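Local coordinates for protein alkaline serine protease AL20 (Nesterenkonia abyssinica, PDB 3CP7) that probably cleaves peptide bonds in other proteins as a secreted, trypsin-like serine protease suited to alkaline conditions, at residues 13-17 with 18-22; 102-105 with 106-109; 149-152 with 153-157. All coordinates share one frame; numbering follows the deposited sequence.

All three contacts are short-range and lie toward the outside of the molecule. Contact 1 joins two neighbouring strands of the N-terminal barrel at their hairpin tip. Contact 2 turns a loop into the short helix 105-109, which packs its valines against strand 19-27, the same strand that carries one arm of contact 1. Contact 3 belongs to the other sheet, with its centre about 37 Å from that of contact 2 and on the opposite side of the chain's centre. Contact 1 combines paired backbones with an aromatic pair, contact 2 is mostly helical backbone bonding with a weak threonine cap, and contact 3, the partly buried one, is organised round one aspartate carboxylate.

Contact 1. Residues 13-17 with 18-22; sequences FFSTN and QGDFV
Strands 13-16 and 19-22 run antiparallel, their axes coming within 4.6 Å, with Phe-14/Phe-21 and Thr-16/Gly-19 as hydrogen-bonded pairs and a type I turn from Thr-16 to Gly-19. On one side lie Phe-14, Thr-16 and Phe-21. With Phe-14 CG set between its own backbone N and carbonyl carbon (chi1 69°), the ring tucks beneath its cross-strand neighbour, and Phe-21 CB sits over one face, 3.4 Å from Phe-14 CZ. The two rings are nearly parallel, yet slid so far apart that they barely overlap, so the CH-pi contact of Phe-21 CB carries most of the meeting. A leucine in place of Phe-14 would probably lose this aromatic face and leave Phe-21 CB less well covered. Thr-16 CG2 fills in at the edge of the Phe-14 ring, while Thr-16 OG1 accepts from Gln-18 N at 2.9 Å, an ST turn inside the reverse turn, and lies 3.4 Å from Phe-21 CE1. On the other side Ser-15 OG donates to Asp-20 OD1 at 2.7 Å, coming from above the carboxylate plane. Asn-17 OD1 is taken by Arg-53. Gly-19 has a backbone conformation that a CB would hardly tolerate. This is a tight two-residue beta hairpin, joining the first two strands of the N-terminal barrel of a chymotrypsin-like fold.

Contact 2. Residues 102-105 with 106-109; sequences GTTV and QQQV
Thr-104 stands at the N-cap of helix 105-109 and meets the first turn with both its carbonyl and its side chain. Thr-104 O takes the amide of Gln-108, 2.8 Å from Gln-108 N. One residue on, Val-105 O receives Val-109 N at 3.0 Å. The capping bond itself is weak: Gln-107 N lies 3.4 Å from Thr-104 OG1. What brings the hydroxyl there is its first torsion, chi1 58°, which turns OG1 inward over the start of the helix and leaves CG2 anti to the carbonyl carbon. The same oxygen is covered by the side chain of the residue it caps, with Gln-107 CG 3.2 Å from Thr-104 OG1, the two side chains crossing at a slant. Thr-103 adds an apolar touch, its CG2 lying 4.1 Å from Gln-108 CB, while its OG1 makes a weak bond back to Lys-100 O. The long amide of Gln-108 is used outside this turn: NE2 bonds to His-68 ND1. Gln-106 is tied through its backbone to Gln-33. Val-105, buried, points away from residues 106-109 and packs on Trp-71 and Ile-27, and Val-109 also reaches Ile-27. With one amide capped only weakly, the helix start probably rests chiefly on its two main-chain bonds, and the valines of the same turn fasten it to the barrel.

Contact 3. Residues 149-152 with 153-157; sequences TNDP and MGSST
The first torsion of Asp-151 places CG anti to the backbone N (chi1 175°), swinging the carboxylate across the mouth of the loop toward Met-153 and Ser-155, and Ser-155 in turn has OG between its N and carbonyl carbon (chi1 88°), facing that carboxylate. The two oxygens divide the work. Asp-151 OD1 accepts from Met-153 N at 3.0 Å, the amide standing well above the carboxylate plane, and from the hydroxyl of Tyr-191. Asp-151 OD2 is gripped twice from opposite faces of its plane: Ser-155 OG donates at 2.7 Å on the anti side, and Ser-155 N comes in at 3.0 Å. The OD1 bond closes an Asx turn, nested within the type I beta turn from Asp-151 to Gly-154, whose own bond runs 2.9 Å from Gly-154 N to Asp-151 O; Pro-152 takes the second position of that turn. In the fold this loop connects strands 142-150 and 158-161 of the second sheet of the trypsin-like domain. Four donors round one buried carboxylate would be expected to keep it ionised. Ser-155 OG, having donated to Asp-151, accepts from Thr-157 N at 3.1 Å, which makes an ST turn. Thr-157 OG1 lies 3.2 Å from Asp-151 CB and also bonds to the hydroxyl of Tyr-189. The backbone closes the loop as well: Asp-151 N donates at 3.2 Å to Thr-157 O, a carbonyl that Arg-121 also holds.

Contact 1. Residues 13-17 with 18-22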
loop_
_atom_site.group_PDB
_atom_site.type_symbol
_atom_site.label_atom_id
_atom_site.label_comp_id
_atom_site.label_asym_id
_atom_site.label_seq_id
_atom_site.Cartn_x
_atom_site.Cartn_y
_atom_site.Cartn_z
ATOM N N PHE A 13 16.420 1.326 12.122
ATOM C CA PHE A 13 16.149 0.437 13.250
ATOM C C PHE A 13 14.661 0.139 13.244
ATOM O O PHE A 13 13.846 1.013 12.959
ATOM C CB PHE A 13 16.512 1.105 14.582
ATOM C CG PHE A 13 17.953 1.519 14.697
ATOM C CD1 PHE A 13 18.389 2.722 14.145
ATOM C CD2 PHE A 13 18.866 0.720 15.372
ATOM C CE1 PHE A 13 19.712 3.108 14.253
ATOM C CE2 PHE A 13 20.203 1.106 15.487
ATOM C CZ PHE A 13 20.616 2.305 14.939
ATOM N N PHE A 14 14.298 -1.098 13.554
ATOM C CA PHE A 14 12.882 -1.439 13.714
ATOM C C PHE A 14 12.720 -2.664 14.600
ATOM O O PHE A 14 13.696 -3.353 14.893
ATOM C CB PHE A 14 12.190 -1.628 12.348
ATOM C CG PHE A 14 12.637 -2.851 11.579
ATOM C CD1 PHE A 14 11.913 -4.037 11.659
ATOM C CD2 PHE A 14 13.752 -2.805 10.756
ATOM C CE1 PHE A 14 12.310 -5.162 10.948
ATOM C CE2 PHE A 14 14.152 -3.930 10.039
ATOM C CZ PHE A 14 13.428 -5.107 10.133
ATOM N N SER A 15 11.485 -2.924 15.014
ATOM C CA SER A 15 11.191 -4.091 15.846
ATOM C C SER A 15 10.016 -4.877 15.287
ATOM O O SER A 15 9.161 -4.328 14.600
ATOM C CB SER A 15 10.883 -3.662 17.282
ATOM O OG SER A 15 11.996 -3.004 17.857
ATOM N N THR A 16 10.001 -6.175 15.577
ATOM C CA THR A 16 8.866 -7.041 15.271
ATOM C C THR A 16 8.610 -7.908 16.502
ATOM O O THR A 16 9.270 -7.742 17.522
ATOM C CB THR A 16 9.138 -7.962 14.058
ATOM O OG1 THR A 16 10.080 -8.973 14.434
ATOM C CG2 THR A 16 9.685 -7.171 12.869
ATOM N N ASN A 17 7.654 -8.828 16.404
ATOM C CA ASN A 17 7.429 -9.821 17.457
ATOM C C ASN A 17 8.662 -10.700 17.700
ATOM O O ASN A 17 8.800 -11.304 18.765
ATOM C CB ASN A 17 6.227 -10.706 17.116
ATOM C CG ASN A 17 4.898 -9.983 17.266
ATOM O OD1 ASN A 17 4.809 -8.923 17.892
ATOM N ND2 ASN A 17 3.851 -10.564 16.691
ATOM N N GLN A 18 9.553 -10.759 16.711
ATOM C CA GLN A 18 10.760 -11.587 16.785
ATOM C C GLN A 18 11.972 -10.848 17.377
ATOM O O GLN A 18 13.034 -11.445 17.568
ATOM C CB GLN A 18 11.096 -12.147 15.396
ATOM C CG GLN A 18 12.035 -13.362 15.379
ATOM C CD GLN A 18 11.335 -14.705 15.591
ATOM O OE1 GLN A 18 11.951 -15.761 15.413
ATOM N NE2 GLN A 18 10.055 -14.674 15.967
ATOM N N GLY A 19 11.819 -9.557 17.671
ATOM C CA GLY A 19 12.893 -8.788 18.299
ATOM C C GLY A 19 13.236 -7.497 17.580
ATOM O O GLY A 19 12.401 -6.942 16.864
ATOM N N ASP A 20 14.468 -7.025 17.790
ATOM C CA ASP A 20 14.973 -5.785 17.194
ATOM C C ASP A 20 15.876 -6.073 16.006
ATOM O O ASP A 20 16.731 -6.965 16.060
ATOM C CB ASP A 20 15.737 -4.966 18.232
ATOM C CG ASP A 20 14.892 -4.626 19.438
ATOM O OD1 ASP A 20 13.649 -4.559 19.303
ATOM O OD2 ASP A 20 15.474 -4.430 20.530
ATOM N N PHE A 21 15.679 -5.299 14.939
ATOM C CA PHE A 21 16.392 -5.503 13.685
ATOM C C PHE A 21 16.932 -4.192 13.137
ATOM O O PHE A 21 16.567 -3.116 13.599
ATOM C CB PHE A 21 15.475 -6.183 12.664
ATOM C CG PHE A 21 15.028 -7.551 13.084
ATOM C CD1 PHE A 21 13.864 -7.715 13.840
ATOM C CD2 PHE A 21 15.783 -8.671 12.747
ATOM C CE1 PHE A 21 13.464 -8.989 14.258
ATOM C CE2 PHE A 21 15.388 -9.949 13.148
ATOM C CZ PHE A 21 14.228 -10.106 13.908
ATOM N N VAL A 22 17.812 -4.306 12.148
ATOM C CA VAL A 22 18.406 -3.150 11.497
ATOM C C VAL A 22 18.371 -3.310 9.970
ATOM O O VAL A 22 18.362 -4.419 9.440
ATOM C CB VAL A 22 19.843 -2.882 12.036
ATOM C CG1 VAL A 22 20.781 -4.046 11.738
ATOM C CG2 VAL A 22 20.382 -1.592 11.530
#

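Contact 2. Residues 102-105 with 106-109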
loop_
_atom_site.group_PDB
_atom_site.type_symbol
_atom_site.label_atom_id
_atom_site.label_comp_id
_atom_site.label_asym_id
_atom_site.label_seq_id
_atom_site.Cartn_x
_atom_site.Cartn_y
_atom_site.Cartn_z
ATOM N N GLY A 102 7.999 21.437 12.357
ATOM C CA GLY A 102 7.869 21.998 11.024
ATOM C C GLY A 102 8.945 21.576 10.037
ATOM O O GLY A 102 8.823 21.870 8.851
ATOM N N THR A 103 9.986 20.884 10.509
ATOM C CA THR A 103 11.100 20.495 9.628
ATOM C C THR A 103 10.957 19.068 9.116
ATOM O O THR A 103 10.850 18.123 9.894
ATOM C CB THR A 103 12.472 20.631 10.311
ATOM O OG1 THR A 103 12.533 21.884 11.008
ATOM C CG2 THR A 103 13.599 20.564 9.280
ATOM N N THR A 104 10.941 18.931 7.797
ATOM C CA THR A 104 10.915 17.617 7.156
ATOM C C THR A 104 12.344 17.087 6.981
ATOM O O THR A 104 13.320 17.846 6.994
ATOM C CB THR A 104 10.257 17.692 5.785
ATOM O OG1 THR A 104 10.981 18.631 4.991
ATOM C CG2 THR A 104 8.783 18.132 5.894
ATOM N N VAL A 105 12.475 15.777 6.796
ATOM C CA VAL A 105 13.807 15.189 6.722
ATOM C C VAL A 105 14.598 15.723 5.520
ATOM O O VAL A 105 15.816 15.914 5.606
ATOM C CB VAL A 105 13.760 13.637 6.741
ATOM C CG1 VAL A 105 13.382 13.051 5.362
ATOM C CG2 VAL A 105 15.085 13.079 7.202
ATOM N N GLN A 106 13.912 15.960 4.402
ATOM C CA GLN A 106 14.587 16.457 3.209
ATOM C C GLN A 106 15.059 17.899 3.418
ATOM O O GLN A 106 16.116 18.273 2.930
ATOM C CB GLN A 106 13.694 16.321 1.963
ATOM C CG GLN A 106 14.431 16.551 0.643
ATOM C CD GLN A 106 13.595 16.257 -0.596
ATOM O OE1 GLN A 106 13.839 16.839 -1.666
ATOM N NE2 GLN A 106 12.651 15.344 -0.483
ATOM N N GLN A 107 14.270 18.688 4.144
ATOM C CA GLN A 107 14.661 20.055 4.503
ATOM C C GLN A 107 15.826 20.055 5.491
ATOM O O GLN A 107 16.741 20.881 5.392
ATOM C CB GLN A 107 13.466 20.800 5.091
ATOM C CG GLN A 107 12.471 21.284 4.046
ATOM C CD GLN A 107 13.004 22.437 3.223
ATOM O OE1 GLN A 107 13.391 22.256 2.071
ATOM N NE2 GLN A 107 13.033 23.637 3.817
ATOM N N GLN A 108 15.779 19.132 6.450
ATOM C CA GLN A 108 16.842 18.974 7.439
ATOM C C GLN A 108 18.182 18.675 6.775
ATOM O O GLN A 108 19.203 19.301 7.061
ATOM C CB GLN A 108 16.485 17.825 8.394
ATOM C CG GLN A 108 17.636 17.393 9.307
ATOM C CD GLN A 108 17.974 18.441 10.341
ATOM O OE1 GLN A 108 17.093 19.122 10.864
ATOM N NE2 GLN A 108 19.253 18.562 10.653
ATOM N N VAL A 109 18.175 17.677 5.900
ATOM C CA VAL A 109 19.411 17.223 5.280
ATOM C C VAL A 109 19.830 18.137 4.128
ATOM O O VAL A 109 21.020 18.259 3.833
ATOM C CB VAL A 109 19.288 15.728 4.852
ATOM C CG1 VAL A 109 20.477 15.277 4.047
ATOM C CG2 VAL A 109 19.146 14.855 6.092
#

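Contact 3. Residues 149-152 with 153-157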
loop_
_atom_site.group_PDB
_atom_site.type_symbol
_atom_site.label_atom_id
_atom_site.label_comp_id
_atom_site.label_asym_id
_atom_site.label_seq_id
_atom_site.Cartn_x
_atom_site.Cartn_y
_atom_site.Cartn_z
ATOM N N THR A 149 23.523 -8.302 -13.386
ATOM C CA THR A 149 23.138 -9.424 -14.235
ATOM C C THR A 149 21.794 -9.993 -13.778
ATOM O O THR A 149 21.311 -9.662 -12.688
ATOM C CB THR A 149 24.209 -10.538 -14.234
ATOM O OG1 THR A 149 24.541 -10.882 -12.885
ATOM C CG2 THR A 149 25.462 -10.073 -14.976
ATOM N N ASN A 150 21.198 -10.852 -14.596
ATOM C CA ASN A 150 19.887 -11.412 -14.327
ATOM C C ASN A 150 19.894 -12.400 -13.171
ATOM O O ASN A 150 20.868 -13.126 -12.959
ATOM C CB ASN A 150 19.343 -12.097 -15.582
ATOM C CG ASN A 150 18.950 -11.111 -16.670
ATOM O OD1 ASN A 150 18.943 -11.465 -17.853
ATOM N ND2 ASN A 150 18.623 -9.887 -16.294
ATOM N N ASP A 151 18.794 -12.421 -12.435
ATOM C CA ASP A 151 18.571 -13.409 -11.393
ATOM C C ASP A 151 18.777 -14.813 -11.976
ATOM O O ASP A 151 18.105 -15.170 -12.937
ATOM C CB ASP A 151 17.137 -13.261 -10.903
ATOM C CG ASP A 151 16.747 -14.312 -9.892
ATOM O OD1 ASP A 151 17.660 -14.915 -9.286
ATOM O OD2 ASP A 151 15.529 -14.514 -9.699
ATOM N N PRO A 152 19.693 -15.614 -11.387
ATOM C CA PRO A 152 19.858 -16.995 -11.887
ATOM C C PRO A 152 18.579 -17.817 -11.777
ATOM O O PRO A 152 18.422 -18.815 -12.488
ATOM C CB PRO A 152 20.954 -17.576 -10.984
ATOM C CG PRO A 152 20.983 -16.706 -9.770
ATOM C CD PRO A 152 20.618 -15.322 -10.279
ATOM N N MET A 153 17.666 -17.393 -10.913
ATOM C CA MET A 153 16.388 -18.067 -10.750
ATOM C C MET A 153 15.357 -17.649 -11.788
ATOM O O MET A 153 14.262 -18.218 -11.842
ATOM C CB MET A 153 15.818 -17.780 -9.373
ATOM C CG MET A 153 16.684 -18.224 -8.252
ATOM S SD MET A 153 15.587 -19.079 -7.150
ATOM C CE MET A 153 15.533 -20.530 -8.116
ATOM N N GLY A 154 15.686 -16.642 -12.589
ATOM C CA GLY A 154 14.809 -16.251 -13.685
ATOM C C GLY A 154 13.761 -15.203 -13.370
ATOM O O GLY A 154 12.945 -14.875 -14.232
ATOM N N SER A 155 13.767 -14.671 -12.146
ATOM C CA SER A 155 12.867 -13.568 -11.827
ATOM C C SER A 155 13.420 -12.276 -12.413
ATOM O O SER A 155 14.515 -12.261 -12.978
ATOM C CB SER A 155 12.677 -13.435 -10.310
ATOM O OG SER A 155 13.668 -12.604 -9.712
ATOM N N SER A 156 12.660 -11.193 -12.256
ATOM C CA SER A 156 13.066 -9.887 -12.780
ATOM C C SER A 156 14.114 -9.177 -11.910
ATOM O O SER A 156 14.586 -8.087 -12.265
ATOM C CB SER A 156 11.849 -8.983 -12.989
ATOM O OG SER A 156 11.214 -8.739 -11.741
ATOM N N THR A 157 14.486 -9.759 -10.769
ATOM C CA THR A 157 15.539 -9.120 -9.957
ATOM C C THR A 157 16.886 -9.163 -10.683
ATOM O O THR A 157 17.058 -9.897 -11.677
ATOM C CB THR A 157 15.686 -9.749 -8.560
ATOM O OG1 THR A 157 16.160 -11.092 -8.703
ATOM C CG2 THR A 157 14.350 -9.748 -7.839
#